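Oxidoreductase, Gfo/Idh/MocA family (Pseudomonas syringae pv. tomato, PDB 3DTY) probably catalyses an NAD(P)-dependent oxidation or reduction of a substrate not yet identified, as a tetrameric member of the Gfo/Idh/MocA family that also binds magnesium. Local coordinates at residues Cys114-Cys119 and Val139-Gly144; Phe120-Ala125 and Gly370-Glu375; Met168-Phe173 and Arg275-Arg280. All coordinates share one frame; numbering follows the deposited sequence.

Contact 1. Residues Cys114-Cys119 and Val139-Gly144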
loop_
_atom_site.group_PDB
_atom_site.type_symbol
_atom_site.label_atom_id
_atom_site.label_comp_id
_atom_site.label_asym_id
_atom_site.label_seq_id
_atom_site.Cartn_x
_atom_site.Cartn_y
_atom_site.Cartn_z
ATOM N N CYS A 114 25.790 -24.592 6.126
ATOM C CA CYS A 114 26.088 -23.824 7.321
ATOM C C CYS A 114 25.212 -22.598 7.478
ATOM O O CYS A 114 24.986 -21.850 6.526
ATOM C CB CYS A 114 27.561 -23.402 7.312
ATOM S SG CYS A 114 28.155 -22.705 8.887
ATOM N N GLU A 115 24.705 -22.411 8.690
ATOM C CA GLU A 115 23.878 -21.260 8.998
ATOM C C GLU A 115 24.853 -20.099 8.892
ATOM O O GLU A 115 25.975 -20.190 9.395
ATOM C CB GLU A 115 23.337 -21.370 10.427
ATOM C CG GLU A 115 22.523 -20.173 10.913
ATOM C CD GLU A 115 21.235 -19.968 10.125
ATOM O OE1 GLU A 115 20.667 -20.969 9.648
ATOM O OE2 GLU A 115 20.776 -18.811 9.998
ATOM N N LYS A 116 24.469 -19.023 8.215
ATOM C CA LYS A 116 25.393 -17.909 8.119
ATOM C C LYS A 116 25.599 -17.337 9.517
ATOM O O LYS A 116 24.751 -17.493 10.394
ATOM C CB LYS A 116 24.879 -16.834 7.140
ATOM C CG LYS A 116 23.372 -16.737 6.995
ATOM C CD LYS A 116 22.747 -15.936 8.115
ATOM C CE LYS A 116 23.149 -14.470 8.024
ATOM N NZ LYS A 116 22.572 -13.698 9.148
ATOM N N PRO A 117 26.772 -16.736 9.763
ATOM C CA PRO A 117 27.819 -16.605 8.751
ATOM C C PRO A 117 28.641 -17.885 8.673
ATOM O O PRO A 117 28.561 -18.743 9.550
ATOM C CB PRO A 117 28.634 -15.432 9.261
ATOM C CG PRO A 117 28.618 -15.676 10.739
ATOM C CD PRO A 117 27.156 -16.035 11.003
ATOM N N LEU A 118 29.429 -18.004 7.613
ATOM C CA LEU A 118 30.281 -19.165 7.416
ATOM C C LEU A 118 31.357 -19.199 8.497
ATOM O O LEU A 118 31.713 -20.257 9.015
ATOM C CB LEU A 118 30.939 -19.086 6.046
ATOM C CG LEU A 118 31.882 -20.236 5.723
ATOM C CD1 LEU A 118 31.101 -21.540 5.675
ATOM C CD2 LEU A 118 32.561 -19.960 4.394
ATOM N N CYS A 119 31.876 -18.022 8.824
ATOM C CA CYS A 119 32.909 -17.876 9.838
ATOM C C CYS A 119 33.114 -16.381 10.078
ATOM O O CYS A 119 32.324 -15.563 9.595
ATOM C CB CYS A 119 34.207 -18.550 9.372
ATOM S SG CYS A 119 34.725 -18.108 7.690
ATOM N N VAL A 139 29.510 -26.464 0.356
ATOM C CA VAL A 139 29.307 -25.727 1.591
ATOM C C VAL A 139 28.238 -24.685 1.296
ATOM O O VAL A 139 28.530 -23.591 0.811
ATOM C CB VAL A 139 30.587 -25.010 2.070
ATOM C CG1 VAL A 139 30.271 -24.168 3.293
ATOM C CG2 VAL A 139 31.671 -26.034 2.412
ATOM N N GLY A 140 26.988 -25.045 1.556
ATOM C CA GLY A 140 25.911 -24.107 1.325
ATOM C C GLY A 140 25.771 -23.218 2.543
ATOM O O GLY A 140 26.048 -23.654 3.659
ATOM N N VAL A 141 25.371 -21.970 2.323
ATOM C CA VAL A 141 25.181 -21.009 3.401
ATOM C C VAL A 141 23.729 -20.549 3.288
ATOM O O VAL A 141 23.237 -20.299 2.185
ATOM C CB VAL A 141 26.125 -19.809 3.252
ATOM C CG1 VAL A 141 25.949 -18.862 4.434
ATOM C CG2 VAL A 141 27.572 -20.297 3.161
ATOM N N THR A 142 23.061 -20.423 4.429
ATOM C CA THR A 142 21.646 -20.076 4.468
ATOM C C THR A 142 21.146 -18.653 4.229
ATOM O O THR A 142 20.570 -18.032 5.124
ATOM C CB THR A 142 21.029 -20.580 5.782
ATOM O OG1 THR A 142 21.737 -20.018 6.895
ATOM C CG2 THR A 142 21.126 -22.099 5.842
ATOM N N TYR A 143 21.362 -18.145 3.022
ATOM C CA TYR A 143 20.861 -16.826 2.643
ATOM C C TYR A 143 19.535 -17.217 1.980
ATOM O O TYR A 143 19.351 -17.075 0.774
ATOM C CB TYR A 143 21.804 -16.148 1.639
ATOM C CG TYR A 143 23.153 -15.745 2.212
ATOM C CD1 TYR A 143 23.242 -14.866 3.293
ATOM C CD2 TYR A 143 24.342 -16.238 1.670
ATOM C CE1 TYR A 143 24.479 -14.491 3.823
ATOM C CE2 TYR A 143 25.588 -15.865 2.191
ATOM C CZ TYR A 143 25.646 -14.993 3.268
ATOM O OH TYR A 143 26.867 -14.628 3.797
ATOM N N GLY A 144 18.634 -17.744 2.807
ATOM C CA GLY A 144 17.348 -18.243 2.356
ATOM C C GLY A 144 16.336 -17.345 1.682
ATOM O O GLY A 144 15.374 -17.850 1.108
HETATM O O HOH W 1 19.920 -17.683 7.850
HETATM O O HOH W 2 29.119 -16.267 4.869
#
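C114 N donates to G140 O over 2.7 Å, a nearly straight bond, and T142 N returns a longer one to C114 O, which also receives the CA-H of V141. Beyond this parallel bridge the T142 hydroxyl takes over: OG1 accepts from K116 N at 3.2 Å and gives a weak bond to E115 OE1, whose other partner is H30. Lying between its own backbone N and carbonyl carbon (chi1 57°), OG1 is within bonding distance of both. Water 1 donates to E115 OE2 and T142 O; T142 centres an inverse gamma turn closed by Y143 N to V141 O. The strands 111-114 and 139-141 are the last two of the parallel sheet of the Rossmann fold, and 115-119 follows with the E-K-P sequence known from this family, P117 being cis. K116 lays CB against V141 CG1 at 3.5 Å and CG obliquely against the Y143 ring; its chain, bent at chi2 and chi3, then carries NZ away to D206 O. Through water 2, Y143 OH reaches L118 N. At the other end L118 CD1 meets V139 CG1 at 3.6 Å, the two side chains crossing at about a right angle.

Contact 2. Residues Phe120-Ala125 and Gly370-Glu375. With MG (magnesium ion), chain F.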
loop_
_atom_site.group_PDB
_atom_site.type_symbol
_atom_site.label_atom_id
_atom_site.label_comp_id
_atom_site.label_asym_id
_atom_site.label_seq_id
_atom_site.Cartn_x
_atom_site.Cartn_y
_atom_site.Cartn_z
ATOM N N PHE A 120 34.157 -16.016 10.814
ATOM C CA PHE A 120 34.395 -14.608 11.116
ATOM C C PHE A 120 35.479 -13.901 10.312
ATOM O O PHE A 120 35.384 -12.694 10.073
ATOM C CB PHE A 120 34.696 -14.436 12.606
ATOM C CG PHE A 120 33.534 -14.759 13.502
ATOM C CD1 PHE A 120 32.231 -14.469 13.104
ATOM C CD2 PHE A 120 33.744 -15.316 14.759
ATOM C CE1 PHE A 120 31.152 -14.721 13.948
ATOM C CE2 PHE A 120 32.675 -15.573 15.615
ATOM C CZ PHE A 120 31.373 -15.278 15.209
ATOM N N THR A 121 36.505 -14.631 9.889
ATOM C CA THR A 121 37.592 -14.009 9.143
ATOM C C THR A 121 37.739 -14.559 7.728
ATOM O O THR A 121 37.412 -15.713 7.460
ATOM C CB THR A 121 38.934 -14.219 9.842
ATOM O OG1 THR A 121 39.313 -15.591 9.700
ATOM C CG2 THR A 121 38.840 -13.864 11.331
ATOM N N VAL A 122 38.249 -13.718 6.834
ATOM C CA VAL A 122 38.467 -14.105 5.445
ATOM C C VAL A 122 39.453 -15.269 5.355
ATOM O O VAL A 122 39.269 -16.185 4.548
ATOM C CB VAL A 122 39.000 -12.910 4.617
ATOM C CG1 VAL A 122 39.413 -13.368 3.217
ATOM C CG2 VAL A 122 37.924 -11.828 4.524
ATOM N N GLU A 123 40.492 -15.240 6.186
ATOM C CA GLU A 123 41.500 -16.304 6.187
ATOM C C GLU A 123 40.844 -17.653 6.497
ATOM O O GLU A 123 41.147 -18.657 5.849
ATOM C CB GLU A 123 42.604 -15.991 7.210
ATOM C CG GLU A 123 43.788 -16.969 7.232
ATOM C CD GLU A 123 43.480 -18.256 7.984
ATOM O OE1 GLU A 123 42.825 -18.182 9.044
ATOM O OE2 GLU A 123 43.905 -19.343 7.529
ATOM N N GLN A 124 39.953 -17.676 7.487
ATOM C CA GLN A 124 39.253 -18.909 7.830
ATOM C C GLN A 124 38.378 -19.290 6.637
ATOM O O GLN A 124 38.359 -20.444 6.218
ATOM C CB GLN A 124 38.376 -18.720 9.077
ATOM C CG GLN A 124 39.150 -18.405 10.340
ATOM C CD GLN A 124 38.245 -18.089 11.518
ATOM O OE1 GLN A 124 37.165 -17.519 11.355
ATOM N NE2 GLN A 124 38.693 -18.441 12.714
ATOM N N ALA A 125 37.663 -18.310 6.087
ATOM C CA ALA A 125 36.797 -18.557 4.935
ATOM C C ALA A 125 37.564 -19.206 3.780
ATOM O O ALA A 125 37.088 -20.170 3.174
ATOM C CB ALA A 125 36.177 -17.261 4.470
ATOM N N GLY A 370 30.544 -13.180 1.792
ATOM C CA GLY A 370 29.748 -12.632 2.874
ATOM C C GLY A 370 30.651 -12.272 4.040
ATOM O O GLY A 370 30.440 -11.279 4.736
ATOM N N VAL A 371 31.662 -13.101 4.260
ATOM C CA VAL A 371 32.626 -12.868 5.325
ATOM C C VAL A 371 33.513 -11.694 4.922
ATOM O O VAL A 371 33.776 -10.810 5.724
ATOM C CB VAL A 371 33.510 -14.115 5.559
ATOM C CG1 VAL A 371 34.607 -13.800 6.559
ATOM C CG2 VAL A 371 32.646 -15.279 6.058
ATOM N N ARG A 372 33.962 -11.683 3.671
ATOM C CA ARG A 372 34.819 -10.602 3.198
ATOM C C ARG A 372 34.117 -9.252 3.318
ATOM O O ARG A 372 34.691 -8.300 3.831
ATOM C CB ARG A 372 35.232 -10.813 1.734
ATOM C CG ARG A 372 36.344 -9.859 1.282
ATOM C CD ARG A 372 36.574 -9.905 -0.218
ATOM N NE ARG A 372 36.713 -11.269 -0.725
ATOM C CZ ARG A 372 37.750 -12.065 -0.482
ATOM N NH1 ARG A 372 38.761 -11.646 0.266
ATOM N NH2 ARG A 372 37.775 -13.283 -0.995
ATOM N N TRP A 373 32.877 -9.175 2.844
ATOM C CA TRP A 373 32.128 -7.925 2.899
ATOM C C TRP A 373 32.078 -7.373 4.324
ATOM O O TRP A 373 32.310 -6.191 4.542
ATOM C CB TRP A 373 30.703 -8.112 2.379
ATOM C CG TRP A 373 29.926 -6.833 2.321
ATOM C CD1 TRP A 373 30.048 -5.834 1.390
ATOM C CD2 TRP A 373 28.917 -6.399 3.245
ATOM N NE1 TRP A 373 29.174 -4.810 1.680
ATOM C CE2 TRP A 373 28.470 -5.131 2.811
ATOM C CE3 TRP A 373 28.347 -6.960 4.396
ATOM C CZ2 TRP A 373 27.474 -4.415 3.488
ATOM C CZ3 TRP A 373 27.355 -6.243 5.071
ATOM C CH2 TRP A 373 26.932 -4.984 4.611
ATOM N N VAL A 374 31.776 -8.231 5.290
ATOM C CA VAL A 374 31.716 -7.791 6.676
ATOM C C VAL A 374 33.094 -7.331 7.158
ATOM O O VAL A 374 33.211 -6.304 7.826
ATOM C CB VAL A 374 31.188 -8.919 7.588
ATOM C CG1 VAL A 374 31.419 -8.572 9.057
ATOM C CG2 VAL A 374 29.697 -9.130 7.325
ATOM N N GLU A 375 34.132 -8.083 6.806
ATOM C CA GLU A 375 35.498 -7.751 7.211
ATOM C C GLU A 375 35.929 -6.387 6.656
ATOM O O GLU A 375 36.530 -5.592 7.374
ATOM C CB GLU A 375 36.470 -8.858 6.753
ATOM C CG GLU A 375 37.893 -8.755 7.329
ATOM C CD GLU A 375 38.692 -10.057 7.205
ATOM O OE1 GLU A 375 38.330 -11.064 7.865
ATOM O OE2 GLU A 375 39.682 -10.076 6.445
HETATM MG MG MG F . 44.835 -20.179 5.863
HETATM O O HOH W 3 33.562 -11.254 8.595
HETATM O O HOH W 4 37.016 -10.426 10.216
HETATM O O HOH W 5 41.197 -12.489 7.271
HETATM O O HOH W 6 43.758 -19.222 4.312
HETATM O O HOH W 7 45.319 -21.090 3.821
HETATM O O HOH W 8 46.348 -19.112 5.526
HETATM O O HOH W 9 45.563 -21.728 6.753
#
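V371 opens the contact by laying CG1 against the backbone at T121, 3.4 Å from T121 C, where the loop that follows the cis peptide at P117 enters helix 122-134. That helix belongs to the Rossmann domain and 364-382 to the C-terminal alpha/beta range, so the meeting is an interdomain one, with the first turn of one helix against the middle of another. T121 is the N-cap, and the geometry fits a capping box with Q124, although T121 OG1, the acceptor for Q124 N, is less surely placed; Q124 OE1 receives a weak bond from T121 N. V371 CG1 stands anti to its backbone N (chi1 174°), which brings that branch to the T121 carbonyl, while V371 CB faces A125 CB at 4.3 Å. V371 O is linked to F120 O by water 3, which donates to both. R372 comes next, passing CB and CG along V122 CG2 and bringing NH1 obliquely to V122 CG1 at 3.5 Å; its NE is held in a salt bridge by E369. One turn on from V371, E375 reaches across with an extended chain to the start of helix 122-134. Its OE1 accepts from V122 N at 2.8 Å, with the N-H on the syn side but 34° out of the carboxylate plane. The negative group thus sits where the helix dipole would probably favour it. Water 5 extends the grip by accepting from E123 N and donating to E375 OE2. E123 itself turns outward to magnesium, which it shares with N127 and four waters; water 6 donates back to E123 O. On the same side of the carboxylate plane as V122 N, the V122 CG2 methyl sits against the carboxylate face, 3.1 Å from E375 OE2.

Contact 3. Residues Met168-Phe173 and Arg275-Arg280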
loop_
_atom_site.group_PDB
_atom_site.type_symbol
_atom_site.label_atom_id
_atom_site.label_comp_id
_atom_site.label_asym_id
_atom_site.label_seq_id
_atom_site.Cartn_x
_atom_site.Cartn_y
_atom_site.Cartn_z
HETATM N N MSE A 168 22.534 1.999 -9.859
HETATM C CA MSE A 168 22.540 1.909 -8.410
HETATM C C MSE A 168 21.847 0.663 -7.881
HETATM O O MSE A 168 20.857 0.193 -8.439
HETATM C CB MSE A 168 21.871 3.135 -7.789
HETATM C CG MSE A 168 22.647 4.420 -7.926
HETATM SE SE MSE A 168 21.428 5.867 -7.624
HETATM C CE MSE A 168 20.809 6.021 -9.437
ATOM N N VAL A 169 22.390 0.134 -6.795
ATOM C CA VAL A 169 21.817 -1.021 -6.130
ATOM C C VAL A 169 21.641 -0.565 -4.683
ATOM O O VAL A 169 22.620 -0.348 -3.975
ATOM C CB VAL A 169 22.762 -2.238 -6.150
ATOM C CG1 VAL A 169 22.070 -3.436 -5.486
ATOM C CG2 VAL A 169 23.179 -2.555 -7.579
ATOM N N HIS A 170 20.394 -0.385 -4.262
ATOM C CA HIS A 170 20.110 0.053 -2.904
ATOM C C HIS A 170 19.541 -1.096 -2.093
ATOM O O HIS A 170 18.524 -1.688 -2.456
ATOM C CB HIS A 170 19.146 1.232 -2.922
ATOM C CG HIS A 170 19.768 2.503 -3.408
ATOM N ND1 HIS A 170 19.050 3.664 -3.585
ATOM C CD2 HIS A 170 21.049 2.795 -3.741
ATOM C CE1 HIS A 170 19.860 4.619 -4.008
ATOM N NE2 HIS A 170 21.076 4.118 -4.109
HETATM N N MSE A 171 20.217 -1.402 -0.992
HETATM C CA MSE A 171 19.830 -2.502 -0.127
HETATM C C MSE A 171 19.633 -2.083 1.320
HETATM O O MSE A 171 20.229 -1.119 1.796
HETATM C CB MSE A 171 20.906 -3.592 -0.171
HETATM C CG MSE A 171 21.022 -4.281 -1.500
HETATM SE SE MSE A 171 22.767 -4.977 -1.762
HETATM C CE MSE A 171 23.702 -3.347 -2.214
ATOM N N GLN A 172 18.788 -2.825 2.019
ATOM C CA GLN A 172 18.565 -2.555 3.420
ATOM C C GLN A 172 17.910 -3.745 4.090
ATOM O O GLN A 172 17.162 -4.496 3.464
ATOM C CB GLN A 172 17.669 -1.328 3.620
ATOM C CG GLN A 172 16.194 -1.584 3.347
ATOM C CD GLN A 172 15.287 -0.526 3.944
ATOM O OE1 GLN A 172 14.398 -0.837 4.741
ATOM N NE2 GLN A 172 15.506 0.731 3.565
ATOM N N PHE A 173 18.240 -3.918 5.359
ATOM C CA PHE A 173 17.643 -4.937 6.192
ATOM C C PHE A 173 17.704 -4.206 7.511
ATOM O O PHE A 173 18.710 -4.239 8.230
ATOM C CB PHE A 173 18.456 -6.224 6.255
ATOM C CG PHE A 173 17.676 -7.389 6.817
ATOM C CD1 PHE A 173 16.704 -7.179 7.795
ATOM C CD2 PHE A 173 17.901 -8.685 6.369
ATOM C CE1 PHE A 173 15.968 -8.247 8.318
ATOM C CE2 PHE A 173 17.175 -9.759 6.882
ATOM C CZ PHE A 173 16.204 -9.541 7.858
ATOM N N ARG A 275 16.446 -2.407 -4.129
ATOM C CA ARG A 275 15.971 -1.689 -5.294
ATOM C C ARG A 275 17.154 -1.573 -6.246
ATOM O O ARG A 275 18.225 -1.097 -5.856
ATOM C CB ARG A 275 15.473 -0.290 -4.906
ATOM C CG ARG A 275 14.967 0.543 -6.085
ATOM C CD ARG A 275 14.559 1.938 -5.648
ATOM N NE ARG A 275 14.047 2.758 -6.745
ATOM C CZ ARG A 275 12.852 2.599 -7.314
ATOM N NH1 ARG A 275 12.027 1.644 -6.895
ATOM N NH2 ARG A 275 12.476 3.401 -8.300
ATOM N N VAL A 276 16.970 -2.031 -7.479
ATOM C CA VAL A 276 18.031 -1.943 -8.476
ATOM C C VAL A 276 17.592 -0.882 -9.479
ATOM O O VAL A 276 16.552 -1.020 -10.137
ATOM C CB VAL A 276 18.258 -3.293 -9.194
ATOM C CG1 VAL A 276 19.382 -3.158 -10.223
ATOM C CG2 VAL A 276 18.592 -4.370 -8.178
ATOM N N ILE A 277 18.392 0.174 -9.580
ATOM C CA ILE A 277 18.109 1.309 -10.456
ATOM C C ILE A 277 18.969 1.348 -11.719
ATOM O O ILE A 277 20.194 1.468 -11.647
ATOM C CB ILE A 277 18.315 2.633 -9.686
ATOM C CG1 ILE A 277 17.479 2.610 -8.403
ATOM C CG2 ILE A 277 17.928 3.819 -10.558
ATOM C CD1 ILE A 277 17.691 3.810 -7.502
ATOM N N GLY A 278 18.317 1.251 -12.874
ATOM C CA GLY A 278 19.037 1.292 -14.139
ATOM C C GLY A 278 18.683 2.540 -14.933
ATOM O O GLY A 278 17.827 3.320 -14.521
ATOM N N SER A 279 19.336 2.727 -16.073
ATOM C CA SER A 279 19.096 3.889 -16.921
ATOM C C SER A 279 17.686 3.936 -17.500
ATOM O O SER A 279 17.192 5.006 -17.838
ATOM C CB SER A 279 20.113 3.911 -18.071
ATOM O OG SER A 279 20.097 2.686 -18.794
ATOM N N ARG A 280 17.040 2.777 -17.610
ATOM C CA ARG A 280 15.701 2.697 -18.187
ATOM C C ARG A 280 14.577 2.438 -17.188
ATOM O O ARG A 280 13.461 2.926 -17.351
ATOM C CB ARG A 280 15.672 1.607 -19.270
ATOM C CG ARG A 280 14.275 1.235 -19.762
ATOM C CD ARG A 280 14.323 0.245 -20.928
ATOM N NE ARG A 280 12.997 -0.051 -21.471
ATOM C CZ ARG A 280 12.179 -0.985 -20.991
ATOM N NH1 ARG A 280 12.552 -1.720 -19.951
ATOM N NH2 ARG A 280 10.993 -1.191 -21.555
#
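M168, a selenomethionine, and I277 exchange two backbone bonds: I277 N donates to M168 O at 2.7 Å, and M168 N to I277 O at 3.0 Å. H170 and R275 form the second ring of this kind, H170 N to R275 O and R275 N to H170 O both spanning 2.8 Å. All four N-H groups point almost straight at their acceptors. M168 O is used twice, since the CA-H of V276 also approaches it. Between the two rings V169 faces V276 as a non-hydrogen-bonded pair; V169 instead bonds through its backbone to M256 and M258 of strand 256-262, on the other side of strand 166-174. The two segments are thus neighbouring antiparallel strands, their axes 4.7 Å apart at 165°, in the interior of the large mixed sheet of the C-terminal domain. The face bearing M168, H170, R275 and I277 meets a second subunit, which supplies further polar partners. H170 NE2 is hydrogen-bonded to Y246 of the second subunit, whose W260 packs edge-to-face with the imidazole. The long, extended R275 chain carries its guanidinium away from H170 to salt bridges with E284 and E296, and NE bonds N265 of the second subunit, so every nitrogen of the group is engaged. I277 joins the two bonded pairs through its side chain. With CG1 anti to the carbonyl carbon (chi1 -54°), its CD1 reaches H170 ND1 at 4.1 Å and meets the ring obliquely, while CG2 touches M168 CE at 3.8 Å, that methyl being brought round by the bend at chi3. On the face of V169 and V276, the branches CG1 and CG2 respectively are 4.5 Å apart.

Contacts 1 and 2 touch each other and share the run from strand 111-114 into helix 122-134: C119 packs on A125 and V371, and the Y143 hydroxyl on G370. Contact 1 is buried near the centre of the chain and mixes backbone bonds with a threonine hydroxyl and waters. Contact 2 is only partly buried, joins the two domains by a carboxylate and water bridges, and carries magnesium on its outer side. Contact 3, about 24 Å from both between centres, is nested within the chain loop that contact 2 closes. It is buried too, but partly by a second subunit, and relies on regular antiparallel strand pairing.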